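Side-chain contacts in general Secretion Pathway Protein (Vibrio vulnificus, PDB 4G54), which forms a periplasmic domain of the EpsAB fusion protein of the type II secretion system and probably binds peptidoglycan: residues A[43-47]-A[48-52]; A[104-108]-A[109-113]; A[194-197]-A[198-201]. One frame throughout, in Å; residues are numbered along the deposited sequence.

Contact 1 (A[43-47]-A[48-52])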
loop_
_atom_site.group_PDB
_atom_site.type_symbol
_atom_site.label_atom_id
_atom_site.label_comp_id
_atom_site.label_asym_id
_atom_site.label_seq_id
_atom_site.Cartn_x
_atom_site.Cartn_y
_atom_site.Cartn_z
ATOM N N TYR A 43 6.644 -6.849 -7.681
ATOM C CA TYR A 43 8.027 -6.466 -7.691
ATOM C C TYR A 43 8.945 -7.444 -6.990
ATOM O O TYR A 43 8.594 -8.032 -5.968
ATOM C CB TYR A 43 8.236 -5.106 -7.055
ATOM C CG TYR A 43 7.586 -4.042 -7.903
ATOM C CD1 TYR A 43 8.116 -3.706 -9.164
ATOM C CD2 TYR A 43 6.431 -3.357 -7.483
ATOM C CE1 TYR A 43 7.525 -2.710 -9.969
ATOM C CE2 TYR A 43 5.853 -2.355 -8.283
ATOM C CZ TYR A 43 6.428 -2.060 -9.531
ATOM O OH TYR A 43 5.893 -1.157 -10.424
ATOM N N ARG A 44 10.164 -7.535 -7.567
ATOM C CA ARG A 44 11.268 -8.217 -6.974
ATOM C C ARG A 44 12.077 -7.194 -6.125
ATOM O O ARG A 44 12.715 -6.252 -6.637
ATOM C CB ARG A 44 12.063 -8.946 -8.108
ATOM C CG ARG A 44 13.307 -9.719 -7.695
ATOM C CD ARG A 44 13.996 -10.235 -8.983
ATOM N NE ARG A 44 14.153 -9.165 -10.006
ATOM C CZ ARG A 44 13.634 -9.192 -11.239
ATOM N NH1 ARG A 44 12.927 -10.245 -11.640
ATOM N NH2 ARG A 44 13.831 -8.175 -12.079
ATOM N N ALA A 45 12.106 -7.408 -4.832
ATOM C CA ALA A 45 12.767 -6.466 -3.906
ATOM C C ALA A 45 14.163 -6.943 -3.578
ATOM O O ALA A 45 14.382 -8.150 -3.424
ATOM C CB ALA A 45 11.948 -6.385 -2.641
ATOM N N THR A 46 15.096 -6.000 -3.426
ATOM C CA THR A 46 16.420 -6.346 -2.979
ATOM C C THR A 46 16.562 -6.318 -1.474
ATOM O O THR A 46 15.697 -5.843 -0.766
ATOM C CB THR A 46 17.533 -5.399 -3.614
ATOM O OG1 THR A 46 17.491 -4.189 -2.878
ATOM C CG2 THR A 46 17.306 -5.113 -5.136
ATOM N N ARG A 47 17.715 -6.783 -0.979
ATOM C CA ARG A 47 17.984 -6.695 0.444
ATOM C C ARG A 47 17.891 -5.241 0.984
ATOM O O ARG A 47 17.591 -5.019 2.203
ATOM C CB ARG A 47 19.331 -7.334 0.752
ATOM C CG ARG A 47 19.311 -8.127 1.996
ATOM C CD ARG A 47 20.782 -8.245 2.480
ATOM N NE ARG A 47 21.501 -9.514 2.317
ATOM C CZ ARG A 47 21.041 -10.692 1.890
ATOM N NH1 ARG A 47 19.785 -10.871 1.510
ATOM N NH2 ARG A 47 21.890 -11.712 1.840
ATOM N N ILE A 48 18.258 -4.253 0.158
ATOM C CA ILE A 48 18.158 -2.848 0.615
ATOM C C ILE A 48 16.688 -2.436 0.795
ATOM O O ILE A 48 16.313 -1.777 1.838
ATOM C CB ILE A 48 18.909 -1.950 -0.332
ATOM C CG1 ILE A 48 20.389 -2.224 -0.205
ATOM C CG2 ILE A 48 18.707 -0.524 -0.014
ATOM C CD1 ILE A 48 20.918 -1.930 1.206
ATOM N N ASP A 49 15.822 -2.899 -0.124
ATOM C CA ASP A 49 14.458 -2.526 -0.067
ATOM C C ASP A 49 13.775 -3.096 1.138
ATOM O O ASP A 49 12.841 -2.486 1.696
ATOM C CB ASP A 49 13.751 -3.071 -1.327
ATOM C CG ASP A 49 14.322 -2.450 -2.577
ATOM O OD1 ASP A 49 14.305 -1.175 -2.725
ATOM O OD2 ASP A 49 14.765 -3.211 -3.450
ATOM N N THR A 50 14.169 -4.272 1.587
ATOM C CA THR A 50 13.418 -4.831 2.691
ATOM C C THR A 50 13.917 -4.483 4.091
ATOM O O THR A 50 13.444 -5.065 5.084
ATOM C CB THR A 50 13.364 -6.388 2.517
ATOM O OG1 THR A 50 14.710 -6.888 2.462
ATOM C CG2 THR A 50 12.634 -6.750 1.293
ATOM N N MET A 51 14.873 -3.567 4.130
ATOM C CA MET A 51 15.292 -2.971 5.432
ATOM C C MET A 51 14.219 -2.036 6.069
ATOM O O MET A 51 14.278 -1.801 7.282
ATOM C CB MET A 51 16.607 -2.226 5.303
ATOM C CG MET A 51 17.826 -3.104 5.017
ATOM S SD MET A 51 19.220 -2.047 4.596
ATOM C CE MET A 51 19.959 -1.662 6.217
ATOM N N CYS A 52 13.298 -1.504 5.255
ATOM C CA CYS A 52 12.277 -0.550 5.736
ATOM C C CYS A 52 12.904 0.592 6.530
ATOM O O CYS A 52 12.465 0.924 7.622
ATOM C CB CYS A 52 11.269 -1.316 6.620
ATOM S SG CYS A 52 9.655 -0.427 6.717
HETATM O O HOH W 1 16.830 -6.624 4.325
#
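The Asp49 side chain crosses that of Thr46 obliquely, CB, CG and OD2 each coming close to Ala45 or Thr46. CB packs on Ala45 CB at 4.0 Å and also lies 3.4 Å from the carbonyl Thr46 O. One atom further, CG stands beside the backbone N of its own residue (chi1 -63°), which carries the carboxylate back toward the start of the turn. At the tip, OD2 takes two bonds from Thr46. The backbone N of Thr46 comes in on the anti lone pair at 2.8 Å and nearly straight (160°), whereas Thr46 OG1 donates from 3.0 Å away, 64° out of the carboxylate plane. The other oxygen, OD1, forms a salt bridge with Arg237 and a hydrogen bond with Thr57, so both ends of the group are held and its rotation is fixed.

This turn follows the short strand 43-44 in the peptidase C39-like domain. Its backbone closes through Thr50 N, which donates to Thr46 O at 3.2 Å, and two residues further on Cys52 is disulfide-bonded to Cys62 in strand 60-66. Thr50 points its methyl, CG2, to Ala45 CB at 4.0 Å, and both residues touch helix 30-40, Ala45 at Tyr38 and Thr50 at Ala31 and Leu34. A water 2.8 Å from Thr50 OG1 also donates to Arg47 O, bridging the two.

Contact 2 (A[104-108]-A[109-113])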
loop_
_atom_site.group_PDB
_atom_site.type_symbol
_atom_site.label_atom_id
_atom_site.label_comp_id
_atom_site.label_asym_id
_atom_site.label_seq_id
_atom_site.Cartn_x
_atom_site.Cartn_y
_atom_site.Cartn_z
ATOM N N LEU A 104 -4.817 -14.398 5.119
ATOM C CA LEU A 104 -3.372 -14.258 5.404
ATOM C C LEU A 104 -2.550 -15.047 4.382
ATOM O O LEU A 104 -2.937 -16.150 3.977
ATOM C CB LEU A 104 -3.091 -14.768 6.805
ATOM C CG LEU A 104 -3.899 -14.075 7.917
ATOM C CD1 LEU A 104 -3.430 -14.698 9.237
ATOM C CD2 LEU A 104 -3.663 -12.564 7.849
ATOM N N LEU A 105 -1.407 -14.499 4.009
ATOM C CA LEU A 105 -0.404 -15.179 3.128
ATOM C C LEU A 105 0.897 -15.368 3.888
ATOM O O LEU A 105 1.469 -14.410 4.376
ATOM C CB LEU A 105 -0.193 -14.376 1.844
ATOM C CG LEU A 105 -1.442 -13.970 1.084
ATOM C CD1 LEU A 105 -1.060 -13.068 -0.132
ATOM C CD2 LEU A 105 -2.141 -15.202 0.508
ATOM N N THR A 106 1.381 -16.618 3.971
ATOM C CA THR A 106 2.490 -16.966 4.866
ATOM C C THR A 106 3.790 -17.128 4.108
ATOM O O THR A 106 4.833 -17.379 4.712
ATOM C CB THR A 106 2.232 -18.290 5.637
ATOM O OG1 THR A 106 2.344 -19.372 4.643
ATOM C CG2 THR A 106 0.888 -18.365 6.307
ATOM N N GLY A 107 3.795 -16.972 2.786
ATOM C CA GLY A 107 4.964 -17.340 1.969
ATOM C C GLY A 107 4.849 -18.788 1.398
ATOM O O GLY A 107 5.509 -19.151 0.436
ATOM N N GLU A 108 3.942 -19.549 2.002
ATOM C CA GLU A 108 3.644 -20.923 1.543
ATOM C C GLU A 108 2.190 -21.252 1.416
ATOM O O GLU A 108 1.837 -22.090 0.583
ATOM C CB GLU A 108 4.338 -21.926 2.456
ATOM C CG GLU A 108 5.845 -21.965 2.021
ATOM C CD GLU A 108 6.147 -22.272 0.503
ATOM O OE1 GLU A 108 6.983 -21.523 -0.123
ATOM O OE2 GLU A 108 5.578 -23.257 -0.050
ATOM N N GLN A 109 1.369 -20.694 2.268
ATOM C CA GLN A 109 -0.047 -21.008 2.291
ATOM C C GLN A 109 -0.925 -19.768 2.325
ATOM O O GLN A 109 -0.549 -18.753 2.905
ATOM C CB GLN A 109 -0.381 -21.822 3.567
ATOM C CG GLN A 109 0.349 -23.143 3.611
ATOM C CD GLN A 109 0.025 -23.864 4.914
ATOM O OE1 GLN A 109 -1.136 -24.186 5.200
ATOM N NE2 GLN A 109 1.057 -24.119 5.697
ATOM N N ARG A 110 -2.091 -19.870 1.714
ATOM C CA ARG A 110 -3.177 -18.946 2.020
ATOM C C ARG A 110 -4.077 -19.479 3.140
ATOM O O ARG A 110 -4.692 -20.562 2.996
ATOM C CB ARG A 110 -3.968 -18.728 0.731
ATOM C CG ARG A 110 -5.109 -17.761 0.866
ATOM C CD ARG A 110 -5.956 -17.806 -0.491
ATOM N NE ARG A 110 -6.844 -16.651 -0.709
ATOM C CZ ARG A 110 -6.733 -15.695 -1.642
ATOM N NH1 ARG A 110 -5.752 -15.649 -2.557
ATOM N NH2 ARG A 110 -7.668 -14.753 -1.645
ATOM N N LEU A 111 -4.136 -18.744 4.247
ATOM C CA LEU A 111 -4.946 -19.078 5.450
ATOM C C LEU A 111 -6.045 -18.050 5.755
ATOM O O LEU A 111 -5.895 -16.864 5.500
ATOM C CB LEU A 111 -4.065 -19.111 6.728
ATOM C CG LEU A 111 -2.794 -19.945 6.558
ATOM C CD1 LEU A 111 -1.912 -19.895 7.801
ATOM C CD2 LEU A 111 -3.113 -21.349 6.161
ATOM N N THR A 112 -7.155 -18.527 6.332
ATOM C CA THR A 112 -8.199 -17.633 6.800
ATOM C C THR A 112 -8.234 -17.725 8.317
ATOM O O THR A 112 -8.329 -18.839 8.858
ATOM C CB THR A 112 -9.565 -18.019 6.208
ATOM O OG1 THR A 112 -9.492 -17.771 4.797
ATOM C CG2 THR A 112 -10.661 -17.107 6.741
ATOM N N PHE A 113 -8.193 -16.591 8.983
ATOM C CA PHE A 113 -8.274 -16.552 10.460
ATOM C C PHE A 113 -9.523 -15.823 10.816
ATOM O O PHE A 113 -9.858 -14.798 10.210
ATOM C CB PHE A 113 -7.093 -15.704 10.946
ATOM C CG PHE A 113 -5.957 -16.492 11.529
ATOM C CD1 PHE A 113 -5.693 -17.784 11.153
ATOM C CD2 PHE A 113 -5.075 -15.832 12.386
ATOM C CE1 PHE A 113 -4.602 -18.465 11.686
ATOM C CE2 PHE A 113 -3.995 -16.510 12.925
ATOM C CZ PHE A 113 -3.816 -17.852 12.595
#
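Leu104 lays its CD1 methyl over one face of the Phe113 ring, 4.0 Å from the centroid and displaced toward the CD2 rim, in a CH-pi contact. The side chains cross at about a right angle, and of the two methyls CD1 does the touching; chi1 of Leu104 (-57°) sets CG beside the backbone N, and CD1, anti to CA, extends from it to the ring. Val24 packs against both residues, and Val92 and Leu94 of strand 88-97 meet Leu104 as well.

The two strands form a beta hairpin at the margin of the antiparallel sheet, where 110-114 is the outermost strand within this chain. Leu104 and Leu111 are a hydrogen-bonded antiparallel pair: Leu104 N reaches Leu111 O at 2.7 Å, and Leu111 N returns a bond to Leu104 O at 2.9 Å. Next to them, Leu105 and Arg110 form a non-hydrogen-bonded pair on the other face, with Leu105 CD2 lying alongside Arg110 CG. The guanidinium beyond gives a hydrogen bond from NH2 to Leu212 O.

At the turn, Thr106 works with both branches. OG1 accepts from Glu108 N at 3.1 Å, making an ST turn, and also from Gln109 N at 2.9 Å, while Thr106 N donates to Gln109 O. Its methyl, CG2, presses crosswise on Leu111 CD1, 3.5 Å away. Between Thr106 and Glu108, Gly107 has phi 94°, where a CB would run into the carbonyl O of Thr106; its N is bonded to Tyr226 OH.

Contact 3 (A[194-197]-A[198-201])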
loop_
_atom_site.group_PDB
_atom_site.type_symbol
_atom_site.label_atom_id
_atom_site.label_comp_id
_atom_site.label_asym_id
_atom_site.label_seq_id
_atom_site.Cartn_x
_atom_site.Cartn_y
_atom_site.Cartn_z
ATOM N N ARG A 194 0.129 16.896 3.038
ATOM C CA ARG A 194 -0.970 16.114 3.668
ATOM C C ARG A 194 -1.879 15.520 2.526
ATOM O O ARG A 194 -2.297 14.360 2.617
ATOM C CB ARG A 194 -1.773 16.997 4.566
ATOM C CG ARG A 194 -2.727 16.117 5.366
ATOM C CD ARG A 194 -3.638 17.050 6.182
ATOM N NE ARG A 194 -4.368 16.143 7.116
ATOM C CZ ARG A 194 -5.444 16.492 7.829
ATOM N NH1 ARG A 194 -5.989 15.591 8.691
ATOM N NH2 ARG A 194 -5.959 17.682 7.747
ATOM N N THR A 195 -2.091 16.316 1.472
ATOM C CA THR A 195 -3.015 15.944 0.404
ATOM C C THR A 195 -2.394 14.817 -0.424
ATOM O O THR A 195 -3.070 13.795 -0.687
ATOM C CB THR A 195 -3.223 17.132 -0.490
ATOM O OG1 THR A 195 -3.855 18.155 0.350
ATOM C CG2 THR A 195 -4.160 16.831 -1.675
ATOM N N LEU A 196 -1.131 14.968 -0.834
ATOM C CA LEU A 196 -0.482 13.860 -1.640
ATOM C C LEU A 196 -0.226 12.602 -0.775
ATOM O O LEU A 196 -0.339 11.479 -1.336
ATOM C CB LEU A 196 0.822 14.358 -2.225
ATOM C CG LEU A 196 0.641 15.384 -3.394
ATOM C CD1 LEU A 196 2.050 15.906 -3.858
ATOM C CD2 LEU A 196 -0.096 14.746 -4.611
ATOM N N ALA A 197 0.012 12.740 0.550
ATOM C CA ALA A 197 0.212 11.551 1.351
ATOM C C ALA A 197 -1.099 10.776 1.444
ATOM O O ALA A 197 -1.034 9.543 1.288
ATOM C CB ALA A 197 0.731 11.883 2.755
ATOM N N ARG A 198 -2.207 11.475 1.682
ATOM C CA ARG A 198 -3.464 10.749 1.733
ATOM C C ARG A 198 -3.830 10.138 0.402
ATOM O O ARG A 198 -4.236 8.982 0.377
ATOM C CB ARG A 198 -4.521 11.746 2.146
ATOM C CG ARG A 198 -5.991 11.168 2.326
ATOM C CD ARG A 198 -6.058 10.174 3.535
ATOM N NE ARG A 198 -5.862 10.964 4.766
ATOM C CZ ARG A 198 -6.739 11.792 5.350
ATOM N NH1 ARG A 198 -6.394 12.555 6.412
ATOM N NH2 ARG A 198 -7.976 11.954 4.898
ATOM N N LEU A 199 -3.657 10.903 -0.706
ATOM C CA LEU A 199 -4.049 10.397 -2.021
ATOM C C LEU A 199 -3.285 9.105 -2.352
ATOM O O LEU A 199 -3.883 8.091 -2.786
ATOM C CB LEU A 199 -3.704 11.475 -3.079
ATOM C CG LEU A 199 -4.021 11.022 -4.488
ATOM C CD1 LEU A 199 -5.556 10.802 -4.698
ATOM C CD2 LEU A 199 -3.577 12.184 -5.382
ATOM N N GLN A 200 -1.952 9.124 -2.078
ATOM C CA GLN A 200 -1.175 7.978 -2.558
ATOM C C GLN A 200 -1.227 6.814 -1.577
ATOM O O GLN A 200 -1.019 5.636 -1.971
ATOM C CB GLN A 200 0.284 8.436 -2.750
ATOM C CG GLN A 200 0.308 9.266 -4.059
ATOM C CD GLN A 200 1.673 9.981 -4.125
ATOM O OE1 GLN A 200 2.530 9.570 -4.889
ATOM N NE2 GLN A 200 1.905 10.987 -3.274
ATOM N N HIS A 201 -1.572 7.039 -0.290
ATOM C CA HIS A 201 -1.799 5.872 0.552
ATOM C C HIS A 201 -3.134 5.213 0.179
ATOM O O HIS A 201 -3.272 3.994 0.320
ATOM C CB HIS A 201 -1.735 6.333 2.023
ATOM C CG HIS A 201 -1.881 5.191 2.988
ATOM N ND1 HIS A 201 -0.850 4.400 3.446
ATOM C CD2 HIS A 201 -3.026 4.705 3.540
ATOM C CE1 HIS A 201 -1.347 3.462 4.256
ATOM N NE2 HIS A 201 -2.661 3.608 4.305
#
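With CG beside its backbone N (chi1 -76°) and the chain then running on extended, Gln200 doubles back along the helix until its amide stands next to Leu196, one turn earlier. Arg194 and Arg198 start otherwise, each with CG opposite its own N; Arg194 stays straight out to NE, while Arg198 bends twice, and the two end up side by side, pointing the same way.

The Gln200 amide uses NE2 to donate to Leu196 O, 3.0 Å off, with the oxygen lying near the amide plane. That carbonyl already accepts the ordinary helical bond from Gln200 N at 2.9 Å, so one residue grips the oxygen twice. The two donors arrive on opposite faces of the carbonyl plane, NE2 standing 61° above it. At the other end of the amide OE1 accepts from Leu134 N, which fixes which way round the group sits. NE2 also lies against Leu196 CB, 3.7 Å away.

This is helix 193-202 of the putative peptidoglycan-binding domain, packed on helices 145-158 and 170-182 in a small bundle. Leu196 and Leu199 share a face here: their CD2 methyls are 4.4 Å apart, and both side chains reach Leu150, with Leu199 also touching Phe179. Thr195 OG1 is hydrogen-bonded to Gln180.

On the outer side the guanidinium groups of the arginines come within 3.8 Å, NH1 of Arg194 to NH1 of Arg198. Their planes stand 88° apart, Arg194 NH1 meeting Arg198 at its edge. The like charges probably repel somewhat, though NH2 of Arg198 is bonded to Gln183 O. At the end of the segment, His201 meets the rings of His77 and Trp130 edge-to-face, joining this helix to the C39-like domain.

In the fold
Contacts 1 and 2 both belong to the C39-like domain, while contact 3 lies in the putative peptidoglycan-binding domain, on the far side of the chain's centre from contact 2, with about 30 Å between the centres of those two. All three are partly buried. Contact 1 is a loop beside helix 30-40, outside the main sheet and held chiefly by a carboxylate; contact 2 joins two strands at that sheet's margin, combining backbone pairing with apolar overlap and a hydroxyl at the bend; contact 3 stays within one helix, where an amide reinforces the backbone pattern and leucines face the bundle. None touches another.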